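Local structure of 5-formaminoimidazole-4-carboxamide-1-(Beta)-D-ribofuranosyl 5'-monophosphate synthetase (Thermococcus kodakarensis, 2PBZ) at residues S12-L17 with R36-S41; D103-G108 with R239-P244; V169-H174 with I217-S222; H253-Y256 with A262-I265; S267-G272 with L288-R293. The protein binds ATP and probably acts as a metal-dependent carbon-nitrogen ligase of the PurP type in the purine (IMP) biosynthesis pathway. All blocks are in the same frame, centred on the assembly; numbering follows the deposited sequence.

Contact 1 (S12-L17 with R36-S41)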
# COMPACT_ATOMS: atom_id res chain seq x y z
N SER A 12 -8.87 14.12 8.34
CA SER A 12 -8.89 12.75 8.81
C SER A 12 -10.04 12.46 9.76
O SER A 12 -9.90 11.66 10.68
CB SER A 12 -7.57 12.45 9.52
OG SER A 12 -7.38 13.35 10.59
N SER A 13 -11.17 13.12 9.55
CA SER A 13 -12.34 12.94 10.39
C SER A 13 -12.98 11.58 10.22
O SER A 13 -13.66 11.10 11.13
CB SER A 13 -13.37 14.03 10.12
OG SER A 13 -13.89 13.97 8.80
N LEU A 14 -12.75 10.95 9.07
CA LEU A 14 -13.32 9.63 8.79
C LEU A 14 -12.66 8.62 9.69
O LEU A 14 -13.31 7.82 10.35
CB LEU A 14 -13.08 9.25 7.33
CG LEU A 14 -13.80 10.17 6.33
CD1 LEU A 14 -13.33 9.86 4.93
CD2 LEU A 14 -15.30 9.99 6.46
N GLN A 15 -11.33 8.66 9.68
CA GLN A 15 -10.51 7.78 10.50
C GLN A 15 -10.86 8.03 11.97
O GLN A 15 -11.09 7.10 12.73
CB GLN A 15 -9.05 8.12 10.25
CG GLN A 15 -8.07 7.22 10.91
CD GLN A 15 -6.69 7.84 10.98
OE1 GLN A 15 -6.38 8.79 10.26
NE2 GLN A 15 -5.86 7.31 11.86
N ILE A 16 -10.90 9.30 12.34
CA ILE A 16 -11.21 9.71 13.70
C ILE A 16 -12.57 9.21 14.20
O ILE A 16 -12.64 8.56 15.24
CB ILE A 16 -11.15 11.25 13.85
CG1 ILE A 16 -9.71 11.73 13.68
CG2 ILE A 16 -11.70 11.67 15.21
CD1 ILE A 16 -9.57 13.22 13.61
N LEU A 17 -13.63 9.51 13.45
CA LEU A 17 -14.98 9.08 13.83
C LEU A 17 -15.17 7.57 13.83
O LEU A 17 -15.80 7.02 14.72
CB LEU A 17 -16.03 9.74 12.93
CG LEU A 17 -16.11 11.27 12.96
CD1 LEU A 17 -17.30 11.75 12.13
CD2 LEU A 17 -16.26 11.76 14.38
N ARG A 36 -21.69 17.96 3.19
CA ARG A 36 -22.52 17.04 3.96
C ARG A 36 -23.20 15.87 3.26
O ARG A 36 -23.45 14.85 3.89
CB ARG A 36 -23.59 17.79 4.75
CG ARG A 36 -24.72 18.36 3.95
CD ARG A 36 -25.99 18.45 4.80
NE ARG A 36 -26.75 17.20 4.78
CZ ARG A 36 -27.29 16.67 3.68
NH1 ARG A 36 -27.16 17.26 2.50
NH2 ARG A 36 -27.95 15.52 3.77
N PRO A 37 -23.51 15.99 1.96
CA PRO A 37 -24.16 14.84 1.31
C PRO A 37 -23.36 13.55 1.54
O PRO A 37 -23.88 12.53 1.99
CB PRO A 37 -24.18 15.25 -0.16
CG PRO A 37 -24.31 16.74 -0.08
CD PRO A 37 -23.37 17.12 1.03
N PHE A 38 -22.07 13.63 1.25
CA PHE A 38 -21.18 12.49 1.44
C PHE A 38 -21.12 11.97 2.88
O PHE A 38 -21.29 10.78 3.13
CB PHE A 38 -19.77 12.86 0.99
CG PHE A 38 -18.76 11.83 1.35
CD1 PHE A 38 -18.80 10.57 0.76
CD2 PHE A 38 -17.80 12.09 2.31
CE1 PHE A 38 -17.90 9.59 1.14
CE2 PHE A 38 -16.89 11.11 2.69
CZ PHE A 38 -16.95 9.85 2.10
N TYR A 39 -20.85 12.86 3.83
CA TYR A 39 -20.74 12.47 5.22
C TYR A 39 -22.05 12.03 5.88
O TYR A 39 -22.04 11.22 6.80
CB TYR A 39 -20.12 13.60 6.04
CG TYR A 39 -18.68 13.93 5.69
CD1 TYR A 39 -18.38 14.89 4.74
CD2 TYR A 39 -17.63 13.28 6.32
CE1 TYR A 39 -17.06 15.22 4.42
CE2 TYR A 39 -16.29 13.59 6.01
CZ TYR A 39 -16.02 14.56 5.07
OH TYR A 39 -14.70 14.87 4.79
N SER A 40 -23.18 12.55 5.42
CA SER A 40 -24.44 12.15 6.03
C SER A 40 -24.81 10.73 5.64
O SER A 40 -25.60 10.08 6.31
CB SER A 40 -25.56 13.11 5.63
OG SER A 40 -25.68 13.22 4.23
N SER A 41 -24.22 10.23 4.57
CA SER A 41 -24.50 8.87 4.11
C SER A 41 -23.65 7.85 4.86
O SER A 41 -23.77 6.65 4.65
CB SER A 41 -24.23 8.74 2.60
OG SER A 41 -22.84 8.73 2.31

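Contact 2 (D103-G108 with R239-P244)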
# COMPACT_ATOMS: atom_id res chain seq x y z
N ASP A 103 11.93 24.56 14.16
CA ASP A 103 13.37 24.47 14.37
C ASP A 103 13.70 24.31 15.84
O ASP A 103 14.42 23.39 16.22
CB ASP A 103 14.07 25.73 13.85
CG ASP A 103 13.94 25.89 12.37
OD1 ASP A 103 13.71 27.03 11.93
OD2 ASP A 103 14.07 24.88 11.64
N LYS A 104 13.17 25.22 16.66
CA LYS A 104 13.41 25.22 18.09
C LYS A 104 13.26 23.81 18.65
O LYS A 104 14.16 23.29 19.30
CB LYS A 104 12.44 26.17 18.76
CG LYS A 104 12.66 26.35 20.26
CD LYS A 104 11.73 27.43 20.84
CE LYS A 104 11.99 28.81 20.21
NZ LYS A 104 11.19 29.93 20.82
N ALA A 105 12.13 23.18 18.36
CA ALA A 105 11.87 21.83 18.85
C ALA A 105 12.83 20.79 18.28
O ALA A 105 13.40 20.00 19.02
CB ALA A 105 10.42 21.43 18.53
N LEU A 106 12.98 20.78 16.95
CA LEU A 106 13.87 19.83 16.30
C LEU A 106 15.32 19.99 16.79
O LEU A 106 16.02 18.99 17.02
CB LEU A 106 13.78 19.98 14.77
CG LEU A 106 12.50 19.43 14.11
CD1 LEU A 106 12.42 19.89 12.68
CD2 LEU A 106 12.49 17.90 14.17
N GLU A 107 15.75 21.23 16.98
CA GLU A 107 17.10 21.47 17.47
C GLU A 107 17.16 20.97 18.91
O GLU A 107 18.07 20.24 19.29
CB GLU A 107 17.44 22.96 17.41
CG GLU A 107 17.16 23.57 16.04
CD GLU A 107 17.72 24.98 15.89
OE1 GLU A 107 17.36 25.85 16.72
OE2 GLU A 107 18.51 25.20 14.95
N GLY A 108 16.14 21.34 19.69
CA GLY A 108 16.08 20.93 21.08
C GLY A 108 16.08 19.44 21.28
O GLY A 108 16.48 18.95 22.34
N ARG A 239 8.14 18.23 26.38
CA ARG A 239 7.63 18.19 27.75
C ARG A 239 8.16 19.43 28.50
O ARG A 239 7.60 19.85 29.51
CB ARG A 239 8.08 16.89 28.43
CG ARG A 239 7.25 16.50 29.63
CD ARG A 239 7.85 15.30 30.34
NE ARG A 239 7.86 14.07 29.54
CZ ARG A 239 6.82 13.25 29.40
NH1 ARG A 239 5.66 13.53 29.98
NH2 ARG A 239 6.94 12.12 28.70
N GLU A 240 9.25 20.01 27.98
CA GLU A 240 9.88 21.21 28.53
C GLU A 240 9.38 22.44 27.81
O GLU A 240 8.72 23.30 28.39
CB GLU A 240 11.39 21.14 28.36
CG GLU A 240 12.07 20.15 29.26
CD GLU A 240 11.97 20.56 30.71
OE1 GLU A 240 12.50 21.65 31.07
OE2 GLU A 240 11.36 19.80 31.48
N LEU A 241 9.72 22.51 26.53
CA LEU A 241 9.36 23.62 25.67
C LEU A 241 7.88 24.03 25.70
O LEU A 241 7.54 25.19 25.41
CB LEU A 241 9.78 23.29 24.23
CG LEU A 241 11.02 23.97 23.66
CD1 LEU A 241 12.10 24.13 24.73
CD2 LEU A 241 11.53 23.17 22.47
N GLU A 242 7.00 23.08 26.01
CA GLU A 242 5.57 23.38 26.08
C GLU A 242 4.96 22.51 27.18
O GLU A 242 4.32 21.49 26.90
CB GLU A 242 4.90 23.10 24.74
CG GLU A 242 3.51 23.68 24.62
CD GLU A 242 3.46 25.20 24.76
OE1 GLU A 242 3.94 25.92 23.84
OE2 GLU A 242 2.93 25.69 25.79
N PRO A 243 5.12 22.96 28.44
CA PRO A 243 4.64 22.32 29.67
C PRO A 243 4.24 20.84 29.60
O PRO A 243 5.10 19.99 29.83
CB PRO A 243 3.56 23.28 30.13
CG PRO A 243 4.29 24.59 29.96
CD PRO A 243 5.15 24.42 28.66
N PRO A 244 2.97 20.50 29.28
CA PRO A 244 2.77 19.04 29.27
C PRO A 244 3.44 18.35 28.07
O PRO A 244 3.89 17.21 28.19
CB PRO A 244 1.26 18.92 29.31
CG PRO A 244 0.82 20.10 28.49
CD PRO A 244 1.73 21.22 28.94

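Contact 3 (V169-H174 with I217-S222). With ATP (adenosine-5'-triphosphate), chain D.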
# COMPACT_ATOMS: atom_id res chain seq x y z
N VAL A 169 13.08 9.34 -1.46
CA VAL A 169 11.99 8.96 -0.59
C VAL A 169 11.77 9.82 0.66
O VAL A 169 12.65 10.00 1.52
CB VAL A 169 12.10 7.48 -0.15
CG1 VAL A 169 13.31 7.26 0.71
CG2 VAL A 169 10.83 7.08 0.58
N TYR A 170 10.55 10.34 0.74
CA TYR A 170 10.13 11.15 1.86
C TYR A 170 9.21 10.32 2.72
O TYR A 170 8.16 9.83 2.28
CB TYR A 170 9.46 12.43 1.35
CG TYR A 170 10.51 13.43 0.94
CD1 TYR A 170 11.31 13.20 -0.18
CD2 TYR A 170 10.81 14.52 1.75
CE1 TYR A 170 12.39 14.03 -0.48
CE2 TYR A 170 11.89 15.35 1.46
CZ TYR A 170 12.68 15.10 0.36
OH TYR A 170 13.78 15.89 0.10
N LEU A 171 9.64 10.15 3.97
CA LEU A 171 8.93 9.34 4.94
C LEU A 171 8.29 10.14 6.04
O LEU A 171 8.88 11.06 6.61
CB LEU A 171 9.92 8.34 5.53
CG LEU A 171 10.61 7.50 4.44
CD1 LEU A 171 11.84 6.82 5.03
CD2 LEU A 171 9.62 6.48 3.87
N TYR A 172 7.06 9.77 6.36
CA TYR A 172 6.31 10.45 7.39
C TYR A 172 6.02 9.47 8.51
O TYR A 172 5.16 8.60 8.40
CB TYR A 172 5.03 11.04 6.77
CG TYR A 172 5.35 11.96 5.62
CD1 TYR A 172 5.81 11.46 4.41
CD2 TYR A 172 5.30 13.35 5.78
CE1 TYR A 172 6.24 12.32 3.38
CE2 TYR A 172 5.72 14.22 4.76
CZ TYR A 172 6.19 13.69 3.56
OH TYR A 172 6.65 14.54 2.57
N VAL A 173 6.78 9.60 9.60
CA VAL A 173 6.65 8.71 10.73
C VAL A 173 5.59 9.16 11.71
O VAL A 173 5.60 10.29 12.17
CB VAL A 173 7.99 8.57 11.47
CG1 VAL A 173 7.94 7.37 12.43
CG2 VAL A 173 9.11 8.41 10.46
N HIS A 174 4.68 8.27 12.03
CA HIS A 174 3.59 8.57 12.94
C HIS A 174 3.85 8.02 14.34
O HIS A 174 4.21 6.85 14.51
CB HIS A 174 2.30 7.98 12.36
CG HIS A 174 2.05 8.38 10.94
ND1 HIS A 174 1.66 9.66 10.59
CD2 HIS A 174 2.20 7.70 9.78
CE1 HIS A 174 1.58 9.75 9.27
NE2 HIS A 174 1.91 8.58 8.76
N ILE A 217 3.62 2.37 3.99
CA ILE A 217 4.87 1.72 3.62
C ILE A 217 5.54 1.00 4.78
O ILE A 217 5.64 1.54 5.88
CB ILE A 217 5.87 2.76 3.01
CG1 ILE A 217 7.30 2.28 3.15
CG2 ILE A 217 5.72 4.10 3.69
CD1 ILE A 217 8.32 3.25 2.61
N ALA A 218 5.96 -0.23 4.55
CA ALA A 218 6.65 -1.00 5.58
C ALA A 218 8.14 -0.66 5.48
O ALA A 218 8.85 -1.15 4.60
CB ALA A 218 6.42 -2.49 5.38
N LEU A 219 8.59 0.18 6.40
CA LEU A 219 9.97 0.61 6.44
C LEU A 219 10.95 -0.52 6.75
O LEU A 219 10.61 -1.46 7.49
CB LEU A 219 10.12 1.71 7.49
CG LEU A 219 11.40 2.54 7.39
CD1 LEU A 219 11.29 3.48 6.21
CD2 LEU A 219 11.61 3.31 8.67
N ARG A 220 12.16 -0.44 6.20
CA ARG A 220 13.19 -1.45 6.47
C ARG A 220 13.37 -1.40 7.99
O ARG A 220 13.62 -0.34 8.55
CB ARG A 220 14.49 -1.08 5.76
CG ARG A 220 15.53 -2.18 5.77
CD ARG A 220 16.92 -1.60 6.04
NE ARG A 220 17.58 -1.10 4.85
CZ ARG A 220 18.34 -1.85 4.06
NH1 ARG A 220 18.52 -3.13 4.36
NH2 ARG A 220 18.92 -1.33 2.98
N GLU A 221 13.20 -2.55 8.64
CA GLU A 221 13.30 -2.66 10.09
C GLU A 221 14.55 -2.10 10.77
O GLU A 221 14.49 -1.65 11.92
CB GLU A 221 13.11 -4.12 10.51
CG GLU A 221 12.92 -4.30 12.01
CD GLU A 221 12.71 -5.74 12.41
OE1 GLU A 221 11.70 -6.34 11.98
OE2 GLU A 221 13.56 -6.27 13.16
N SER A 222 15.68 -2.11 10.07
CA SER A 222 16.93 -1.61 10.66
C SER A 222 16.92 -0.09 10.90
O SER A 222 17.81 0.42 11.57
CB SER A 222 18.12 -1.97 9.76
OG SER A 222 18.16 -1.14 8.60
PG ATP D . 2.44 22.45 4.29
O1G ATP D . 3.42 23.11 5.26
O2G ATP D . 1.48 23.63 3.64
O3G ATP D . 1.50 21.36 5.09
PB ATP D . 4.23 20.51 3.73
O1B ATP D . 5.22 21.11 4.65
O2B ATP D . 3.34 19.40 4.50
O3B ATP D . 3.27 21.68 3.11
PA ATP D . 6.03 18.61 2.69
O1A ATP D . 5.41 17.45 3.38
O2A ATP D . 7.30 19.14 3.51
O3A ATP D . 4.96 19.85 2.44
O5' ATP D . 6.43 18.23 1.18
C5' ATP D . 7.27 17.12 1.12
C4' ATP D . 7.49 16.91 -0.38
O4' ATP D . 8.12 18.07 -1.01
C3' ATP D . 8.34 15.67 -0.67
O3' ATP D . 7.58 14.76 -1.42
C2' ATP D . 9.55 16.15 -1.44
O2' ATP D . 9.57 15.55 -2.74
C1' ATP D . 9.43 17.69 -1.50
N9 ATP D . 10.51 18.25 -0.66
C8 ATP D . 10.41 18.76 0.62
N7 ATP D . 11.56 19.16 1.04
C5 ATP D . 12.49 18.94 0.08
C6 ATP D . 13.90 19.17 -0.05
N6 ATP D . 14.60 19.75 1.01
N1 ATP D . 14.53 18.81 -1.22
C2 ATP D . 13.86 18.25 -2.25
N3 ATP D . 12.54 18.02 -2.16
C4 ATP D . 11.83 18.36 -1.04

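Contact 4 (H253-Y256 with A262-I265)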
# COMPACT_ATOMS: atom_id res chain seq x y z
N HIS A 253 8.69 14.47 9.97
CA HIS A 253 8.81 14.34 8.53
C HIS A 253 10.29 14.28 8.13
O HIS A 253 11.09 15.11 8.56
CB HIS A 253 8.08 15.50 7.84
CG HIS A 253 6.63 15.59 8.20
ND1 HIS A 253 5.81 16.63 7.79
CD2 HIS A 253 5.84 14.76 8.92
CE1 HIS A 253 4.59 16.43 8.25
NE2 HIS A 253 4.58 15.30 8.94
N PHE A 254 10.65 13.30 7.31
CA PHE A 254 12.04 13.15 6.92
C PHE A 254 12.30 12.98 5.45
O PHE A 254 11.42 12.61 4.68
CB PHE A 254 12.68 11.93 7.59
CG PHE A 254 12.85 12.06 9.06
CD1 PHE A 254 11.91 11.51 9.94
CD2 PHE A 254 13.98 12.68 9.58
CE1 PHE A 254 12.11 11.58 11.32
CE2 PHE A 254 14.19 12.75 10.96
CZ PHE A 254 13.26 12.20 11.83
N ALA A 255 13.54 13.23 5.09
CA ALA A 255 14.02 13.07 3.74
C ALA A 255 15.11 12.02 3.92
O ALA A 255 16.07 12.25 4.66
CB ALA A 255 14.63 14.37 3.24
N TYR A 256 14.95 10.85 3.31
CA TYR A 256 15.97 9.83 3.47
C TYR A 256 17.00 9.90 2.34
O TYR A 256 16.70 9.55 1.19
CB TYR A 256 15.36 8.44 3.57
CG TYR A 256 16.34 7.43 4.10
CD1 TYR A 256 16.91 7.58 5.36
CD2 TYR A 256 16.73 6.35 3.33
CE1 TYR A 256 17.86 6.68 5.84
CE2 TYR A 256 17.68 5.43 3.80
CZ TYR A 256 18.24 5.61 5.06
OH TYR A 256 19.19 4.72 5.53
N ALA A 262 15.50 15.95 9.05
CA ALA A 262 14.12 16.34 9.33
C ALA A 262 13.73 17.55 8.48
O ALA A 262 14.52 18.49 8.31
CB ALA A 262 13.95 16.65 10.81
N ILE A 263 12.51 17.53 7.95
CA ILE A 263 12.03 18.63 7.13
C ILE A 263 10.83 19.28 7.80
O ILE A 263 10.44 20.38 7.44
CB ILE A 263 11.60 18.15 5.72
CG1 ILE A 263 10.52 17.07 5.83
CG2 ILE A 263 12.80 17.65 4.95
CD1 ILE A 263 9.75 16.85 4.53
N GLY A 264 10.24 18.58 8.76
CA GLY A 264 9.09 19.12 9.47
C GLY A 264 8.47 18.20 10.50
O GLY A 264 9.01 17.15 10.82
N ILE A 265 7.31 18.61 11.02
CA ILE A 265 6.60 17.83 12.02
C ILE A 265 5.10 18.01 11.91
O ILE A 265 4.61 18.88 11.19
CB ILE A 265 7.00 18.24 13.46
CG1 ILE A 265 6.61 19.71 13.70
CG2 ILE A 265 8.48 18.03 13.69
CD1 ILE A 265 6.65 20.13 15.16

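Contact 5 (S267-G272 with L288-R293)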
# COMPACT_ATOMS: atom_id res chain seq x y z
N SER A 267 2.01 18.46 14.57
CA SER A 267 1.71 18.62 15.98
C SER A 267 0.36 18.02 16.31
O SER A 267 -0.18 18.27 17.38
CB SER A 267 1.77 20.09 16.38
OG SER A 267 0.94 20.91 15.57
N ARG A 268 -0.17 17.21 15.40
CA ARG A 268 -1.46 16.53 15.56
C ARG A 268 -1.54 15.36 14.60
O ARG A 268 -0.57 15.08 13.90
CB ARG A 268 -2.61 17.51 15.30
CG ARG A 268 -2.34 18.52 14.20
CD ARG A 268 -2.29 17.86 12.86
NE ARG A 268 -1.82 18.78 11.84
CZ ARG A 268 -1.63 18.43 10.58
NH1 ARG A 268 -1.88 17.18 10.20
NH2 ARG A 268 -1.20 19.32 9.69
N ILE A 269 -2.67 14.65 14.56
CA ILE A 269 -2.81 13.52 13.66
C ILE A 269 -2.46 13.97 12.26
O ILE A 269 -3.10 14.82 11.67
CB ILE A 269 -4.24 12.93 13.72
CG1 ILE A 269 -4.32 11.70 12.82
CG2 ILE A 269 -5.27 13.98 13.33
CD1 ILE A 269 -5.56 10.90 13.05
N ASP A 270 -1.40 13.38 11.73
CA ASP A 270 -0.83 13.73 10.45
C ASP A 270 -1.62 13.64 9.14
O ASP A 270 -1.54 14.55 8.30
CB ASP A 270 0.50 12.98 10.30
CG ASP A 270 1.10 13.14 8.95
OD1 ASP A 270 0.67 12.41 8.03
OD2 ASP A 270 1.98 14.01 8.80
N GLY A 271 -2.37 12.57 8.94
CA GLY A 271 -3.11 12.47 7.69
C GLY A 271 -2.61 11.27 6.90
O GLY A 271 -3.39 10.57 6.24
N GLY A 272 -1.30 11.04 6.98
CA GLY A 272 -0.72 9.89 6.32
C GLY A 272 -1.12 8.70 7.18
O GLY A 272 -0.80 7.55 6.88
N LEU A 288 -5.87 -1.69 14.58
CA LEU A 288 -6.14 -0.39 15.20
C LEU A 288 -5.43 0.82 14.57
O LEU A 288 -4.21 0.95 14.65
CB LEU A 288 -5.79 -0.53 16.69
CG LEU A 288 -5.94 0.55 17.73
CD1 LEU A 288 -5.96 -0.10 19.10
CD2 LEU A 288 -4.79 1.53 17.61
N SER A 289 -6.20 1.71 13.94
CA SER A 289 -5.64 2.92 13.31
C SER A 289 -5.30 4.02 14.32
O SER A 289 -5.57 3.88 15.52
CB SER A 289 -6.62 3.51 12.30
OG SER A 289 -7.67 4.18 12.98
N MSE A 290 -4.75 5.12 13.82
CA MSE A 290 -4.37 6.24 14.67
C MSE A 290 -5.59 6.93 15.25
O MSE A 290 -5.55 7.43 16.38
CB MSE A 290 -3.54 7.26 13.89
CG MSE A 290 -3.13 8.46 14.74
SE MSE A 290 -1.68 8.16 16.07
CE MSE A 290 -2.17 6.46 16.76
N GLY A 291 -6.66 6.97 14.46
CA GLY A 291 -7.89 7.59 14.90
C GLY A 291 -8.50 6.73 15.98
O GLY A 291 -9.13 7.22 16.91
N ARG A 292 -8.31 5.41 15.86
CA ARG A 292 -8.85 4.51 16.85
C ARG A 292 -7.97 4.52 18.10
O ARG A 292 -8.45 4.29 19.21
CB ARG A 292 -8.97 3.08 16.30
CG ARG A 292 -9.68 2.16 17.28
CD ARG A 292 -10.08 0.82 16.71
NE ARG A 292 -10.80 0.03 17.71
CZ ARG A 292 -11.00 -1.28 17.63
NH1 ARG A 292 -10.54 -1.96 16.60
NH2 ARG A 292 -11.65 -1.91 18.60
N ARG A 293 -6.69 4.82 17.90
CA ARG A 293 -5.74 4.86 19.01
C ARG A 293 -6.09 6.03 19.92
O ARG A 293 -6.07 5.90 21.14
CB ARG A 293 -4.32 5.02 18.49
CG ARG A 293 -3.29 5.00 19.58
CD ARG A 293 -3.33 3.68 20.33
NE ARG A 293 -2.50 3.72 21.53
CZ ARG A 293 -2.81 4.39 22.64
NH1 ARG A 293 -3.94 5.08 22.70
NH2 ARG A 293 -1.98 4.39 23.67

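Contact 1 (S12-L17 with R36-S41)
With chi1 of Y39 at -65°, its CG lies beside the backbone N and the phenol ring is carried across to S13 and L14; L14, at chi1 -64°, extends CD2 to meet it. Segment 12-17 opens helix 13-22 and 36-41 spans the short helix 36-40 of a Rossmann-like α/β unit, each helix following a strand (5-8, 27-31) of one parallel sheet. The short axes run nearly parallel, at 24°, but stay 13.1 Å apart, so side chains, not backbones, make the contact. A tyrosine suits this: its CE2 reaches L14 CD2 at 3.8 Å, the two side chains crossing at about a right angle. The same methyl also meets the neighbouring ring, F38 CE2 lying 4.2 Å from L14 CD2. At the serine end the approach is plain packing, S13 OG resting 3.7 Å from Y39 CE2 with no bond between the two hydroxyls. Both hydroxyls are instead engaged by E221 of the second subunit, whose OE2 is hydrogen-bonded to S13 OG and Y39 OH while its OE1 takes the N-H of L14. The first turn of helix 13-22, with the S13 hydroxyl and the L14 N-H, together with Y39 OH from the other helix, probably suits a carboxylate, and the contact is at once intramolecular packing and subunit interface. F38 adds an edge-to-face contact with Y228 of that same subunit. Within the helix 36-40 segment, F38 CD2 is set 3.7 Å above the centre of one face of the Y39 ring.

Contact 2 (D103-G108 with R239-P244)
K104 O accepts the N-H of G108 at 2.8 Å, a regular helical bond that braces the turn of helix 99-109 against which L241 leans. Across the gap the contact is wholly apolar and is made by one branch of that leucine. L241 CD2 sits 3.9 Å from A105 CA and somewhat farther, 4.4 Å, from A105 CB, so the methyl rests on the backbone as much as on the alanine side chain. The small alanine lets the leucine come this close to the helix. Beside this, K104 CG approaches L241 CD2 at 4.0 Å: it points away from its own backbone N (chi1 -175°), which lays the start of the chain beside the leucine. The two side chains cross obliquely, and the aliphatic start of the lysine does the packing while its ammonium end extends farther out. The pair joins helix 99-109, from the N-terminal part of the chain, to the last turn of helix 224-241, from the ATP-grasp part, where E242 is the first residue to abandon helical angles. F234 and M238, earlier on that helix, also touch A105, and W95 packs on L241. Beyond the helix end, E242 OE1 is hydrogen-bonded to W95 NE1.

Contact 3 (V169-H174 with I217-S222)
The ATP pocket borders this contact: strand 170-178 presents Y170 and Y172 to the nucleotide, while L171 between them turns the other way, toward I217 and L219. The two branches of L171 meet mainly different partners, CD1 approaching L219 CD1 at 3.6 Å and CD2 approaching I217 CD1 at 3.7 Å. I217 crosses the leucine at about a right angle, its CG1 set opposite the backbone N (chi1 156°) to extend CD1 to that methyl. Branched aliphatic residues suit this buried layer, having no polar end to satisfy. In the ATP-grasp fold the nucleotide lies in a cleft between two antiparallel sheets, and here the Y170 ring, from one of them, lies under the sugar, ATP C2' standing 3.5 Å above its centre. Y170 OH reaches ATP C6 of the adenine, 3.3 Å away, and is hydrogen-bonded to I166 O. Replacing Y170 by an alanine would probably leave the ribose without its aromatic floor and I166 O without this hydroxyl partner. Y172 reaches the alpha-phosphate: its OH donates to ATP O1A at 3.3 Å, that oxygen lying at the ring edge. A218 and L219 pair antiparallel with a strand of the third subunit.

Contact 4 (H253-Y256 with A262-I265)
H253 and the I263-G264 pair tie the two strands of this hairpin with two nearly straight bonds. H253 N gives its hydrogen to G264 O at 2.8 Å (166° at the hydrogen), and H253 O receives I263 N at 2.9 Å. Two residues thus face one, a classic beta bulge that shifts the register before the non-hydrogen-bonded pair F254 and A262. Side chains fill in around this frame: I263 CG1 presses on H253 CB at 3.5 Å, and F254 CE2 lies 3.9 Å from A262 CB, where an alanine leaves room for the ring. With chi1 at -58° setting its CG beside its own backbone N, H253 lays one face of the imidazole over the I265 backbone, I265 C standing 4.0 Å above the ring plane toward the rim. The ring is probably steadied by D270, hydrogen-bonded to H253 NE2, and by Y172, whose ring meets it. An alanine in place of H253 would probably uncover the backbone of I265 and cost D270 this partner. I263 itself touches ATP and Y170 of strand 170-178, while L106 of helix 99-109 packs on A262 and I265, and L227 of helix 224-241 on F254.

Contact 5 (S267-G272 with L288-R293)
An Asx turn at D270 shapes the loop that brings I269 against M290, at the start of helix 290-302. The helix is N-capped by S289, whose OG accepts R292 N at 3.2 Å and, more weakly, G291 N; a serine is short enough to fold back on its own helix end. I269 CD1 comes to 3.8 Å from M290 CG, I269 CG1 lies almost as close, and the two side chains slide past each other in opposite directions. With chi1 at -177°, I269 CG1 is swung out from the backbone N to reach across. M290 is modelled as selenomethionine; its chain bends at chi2 and chi3, leading the selenium away from the isoleucine after CG has made contact. I269 CD1 also lies 4.3 Å from G291 N. In the turn, D270 OD1 takes G272 N at 2.6 Å on the anti side of the carboxylate, and also forms a salt bridge with R192. G271 adopts a positive phi of 117°, where a side chain would strike the preceding carbonyl. R268 NH1 steadies the loop through I269 O at 3.0 Å, while its NE is salt-bridged to E96. Around this packing, P249 of strand 249-255 touches both I269 and M290, F176 of strand 170-178 lies against M290, and helix 13-22 contributes Q15.

In the fold
Contact 1 comes first along the chain, in the Rossmann-like N-terminal part; contact 2 ties that part, through helix 99-109, to the ATP-grasp part, and contact 3 falls between its segments in sequence. Contacts 4 and 5 follow. Contacts 3 and 4 share one antiparallel sheet, their centres about 11 Å apart, and L106 links contact 2 to contact 4 by packing on A262 and I265. Contact 5 touches both through D270 and abuts contact 1 at S12 and Q15. The centres of contacts 1 and 2 lie about 33 Å apart. The two parts thus meet at contact 2 and where contact 5 abuts contact 1, while contacts 3 and 4 border the nucleotide; contacts 1 and 3 also face other subunits.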